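Local coordinates for protein extracellular invertase (Aspergillus kawachii, PDB 5XH8) that is a family GH32 beta-fructofuranosidase with high transfructosylation activity, probably cleaving sucrose and passing on fructosyl units to form fructooligosaccharides such as 1-kestose, at residues N548-V553 and S562-S567. Residues are numbered along the deposited sequence; the frame is centred on the assembly and turned at random.
Sequences NSVLEV and STWVRS
The carbonyl oxygen of Ser549 is gripped twice from across the hairpin: Val565 N donates an almost straight hydrogen bond to Ser549 O (2.7 Å, 173° at the hydrogen), and Trp564 CA adds a CA-H...O contact at 3.3 Å. Further along, Leu551 and Thr563 exchange two backbone bonds, the signature of an antiparallel hydrogen-bonded pair in a beta hairpin. Where the ladder ends, one water takes over, donating to both Asn548 O and Val565 O and also bonded to Ser567 OG. The Trp564 ring meets Ser549 OG at its edge, with CE3 3.4 Å from that oxygen, which is hydrogen-bonded to the backbone oxygen of Trp26. Arg566, its chain bent at chi3 (-96°), sets NH1 3.5 Å above one indole face, offset toward the rim. Val550 CG2 reaches Trp564 CZ3 at 3.7 Å, the two side chains running side by side. On the face bearing Leu551 and Thr563, Leu551 CB also reaches Val565 CG2 (3.8 Å). In the C-terminal beta-sandwich, strand 550-555 runs antiparallel between 534-547 and 559-564; the face bearing Glu552, Ser562 and Trp564 lies against propeller strand 366-385, where Glu552 salt-bridges Arg374 and also bonds His31, while Leu551 meets strand 497-501 of the second sheet.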
loop_
_atom_site.group_PDB
_atom_site.type_symbol
_atom_site.label_atom_id
_atom_site.label_comp_id
_atom_site.label_asym_id
_atom_site.label_seq_id
_atom_site.Cartn_x
_atom_site.Cartn_y
_atom_site.Cartn_z
ATOM N N ASN A 548 -5.566 39.843 -20.998
ATOM C CA ASN A 548 -4.159 40.003 -21.353
ATOM C C ASN A 548 -3.722 38.985 -22.413
ATOM O O ASN A 548 -3.845 39.279 -23.603
ATOM C CB ASN A 548 -3.263 40.060 -20.106
ATOM C CG ASN A 548 -2.058 40.980 -20.292
ATOM O OD1 ASN A 548 -1.827 41.503 -21.378
ATOM N ND2 ASN A 548 -1.297 41.175 -19.236
ATOM N N SER A 549 -3.204 37.819 -22.022
ATOM C CA SER A 549 -2.862 36.752 -22.962
ATOM C C SER A 549 -3.845 35.587 -22.961
ATOM O O SER A 549 -3.702 34.679 -23.769
ATOM C CB SER A 549 -1.463 36.196 -22.669
ATOM O OG SER A 549 -1.389 35.552 -21.407
ATOM N N VAL A 550 -4.827 35.578 -22.066
ATOM C CA VAL A 550 -5.786 34.485 -22.032
ATOM C C VAL A 550 -6.978 34.836 -22.904
ATOM O O VAL A 550 -7.691 35.765 -22.596
ATOM C CB VAL A 550 -6.269 34.201 -20.592
ATOM C CG1 VAL A 550 -7.228 33.019 -20.592
ATOM C CG2 VAL A 550 -5.090 33.940 -19.687
ATOM N N LEU A 551 -7.196 34.075 -23.978
ATOM C CA LEU A 551 -8.370 34.216 -24.819
ATOM C C LEU A 551 -9.337 33.058 -24.574
ATOM O O LEU A 551 -8.961 31.898 -24.707
ATOM C CB LEU A 551 -7.982 34.239 -26.319
ATOM C CG LEU A 551 -9.158 34.177 -27.323
ATOM C CD1 LEU A 551 -10.125 35.352 -27.195
ATOM C CD2 LEU A 551 -8.610 34.089 -28.735
ATOM N N GLU A 552 -10.579 33.391 -24.258
ATOM C CA GLU A 552 -11.665 32.429 -24.215
ATOM C C GLU A 552 -12.750 32.843 -25.218
ATOM O O GLU A 552 -13.262 33.967 -25.179
ATOM C CB GLU A 552 -12.233 32.314 -22.802
ATOM C CG GLU A 552 -11.193 31.814 -21.788
ATOM C CD GLU A 552 -11.766 31.482 -20.414
ATOM O OE1 GLU A 552 -12.896 30.956 -20.339
ATOM O OE2 GLU A 552 -11.070 31.704 -19.396
ATOM N N VAL A 553 -13.079 31.914 -26.108
ATOM C CA VAL A 553 -14.096 32.098 -27.123
ATOM C C VAL A 553 -15.299 31.214 -26.780
ATOM O O VAL A 553 -15.175 29.994 -26.751
ATOM C CB VAL A 553 -13.542 31.698 -28.504
ATOM C CG1 VAL A 553 -14.606 31.916 -29.589
ATOM C CG2 VAL A 553 -12.269 32.484 -28.807
ATOM N N SER A 562 -10.317 27.969 -25.914
ATOM C CA SER A 562 -9.429 28.879 -25.186
ATOM C C SER A 562 -7.972 28.642 -25.520
ATOM O O SER A 562 -7.555 27.515 -25.771
ATOM C CB SER A 562 -9.668 28.777 -23.679
ATOM O OG SER A 562 -11.050 28.752 -23.401
ATOM N N THR A 563 -7.194 29.716 -25.502
ATOM C CA THR A 563 -5.809 29.649 -25.935
ATOM C C THR A 563 -5.009 30.821 -25.403
ATOM O O THR A 563 -5.556 31.680 -24.698
ATOM C CB THR A 563 -5.718 29.569 -27.478
ATOM O OG1 THR A 563 -4.361 29.334 -27.879
ATOM C CG2 THR A 563 -6.242 30.880 -28.124
ATOM N N TRP A 564 -3.710 30.829 -25.725
ATOM C CA TRP A 564 -2.782 31.898 -25.362
ATOM C C TRP A 564 -2.597 32.874 -26.534
ATOM O O TRP A 564 -2.290 32.447 -27.656
ATOM C CB TRP A 564 -1.419 31.316 -24.965
ATOM C CG TRP A 564 -1.480 30.473 -23.736
ATOM C CD1 TRP A 564 -1.441 29.120 -23.676
ATOM C CD2 TRP A 564 -1.614 30.939 -22.389
ATOM N NE1 TRP A 564 -1.557 28.702 -22.363
ATOM C CE2 TRP A 564 -1.650 29.802 -21.554
ATOM C CE3 TRP A 564 -1.671 32.207 -21.804
ATOM C CZ2 TRP A 564 -1.781 29.893 -20.159
ATOM C CZ3 TRP A 564 -1.812 32.303 -20.403
ATOM C CH2 TRP A 564 -1.862 31.139 -19.601
ATOM N N VAL A 565 -2.793 34.163 -26.266
ATOM C CA VAL A 565 -2.572 35.212 -27.264
ATOM C C VAL A 565 -1.523 36.189 -26.742
ATOM O O VAL A 565 -1.833 37.196 -26.136
ATOM C CB VAL A 565 -3.885 35.894 -27.723
ATOM C CG1 VAL A 565 -4.639 34.958 -28.643
ATOM C CG2 VAL A 565 -4.773 36.329 -26.565
ATOM N N ARG A 566 -0.259 35.847 -26.973
ATOM C CA ARG A 566 0.825 36.519 -26.296
ATOM C C ARG A 566 1.381 37.695 -27.145
ATOM O O ARG A 566 2.540 37.692 -27.552
ATOM C CB ARG A 566 1.876 35.479 -25.875
ATOM C CG ARG A 566 1.367 34.618 -24.704
ATOM C CD ARG A 566 2.407 33.801 -23.910
ATOM N NE ARG A 566 2.425 32.481 -24.432
ATOM C CZ ARG A 566 2.149 31.318 -23.842
ATOM N NH1 ARG A 566 1.933 31.127 -22.533
ATOM N NH2 ARG A 566 2.190 30.280 -24.650
ATOM N N SER A 567 0.538 38.708 -27.366
ATOM C CA SER A 567 0.957 39.913 -28.096
ATOM C C SER A 567 1.930 40.721 -27.234
ATOM O O SER A 567 1.789 40.798 -25.999
ATOM C CB SER A 567 -0.252 40.758 -28.539
ATOM O OG SER A 567 -0.808 41.486 -27.462
HETATM O O HOH W 1 -1.579 40.137 -25.258
#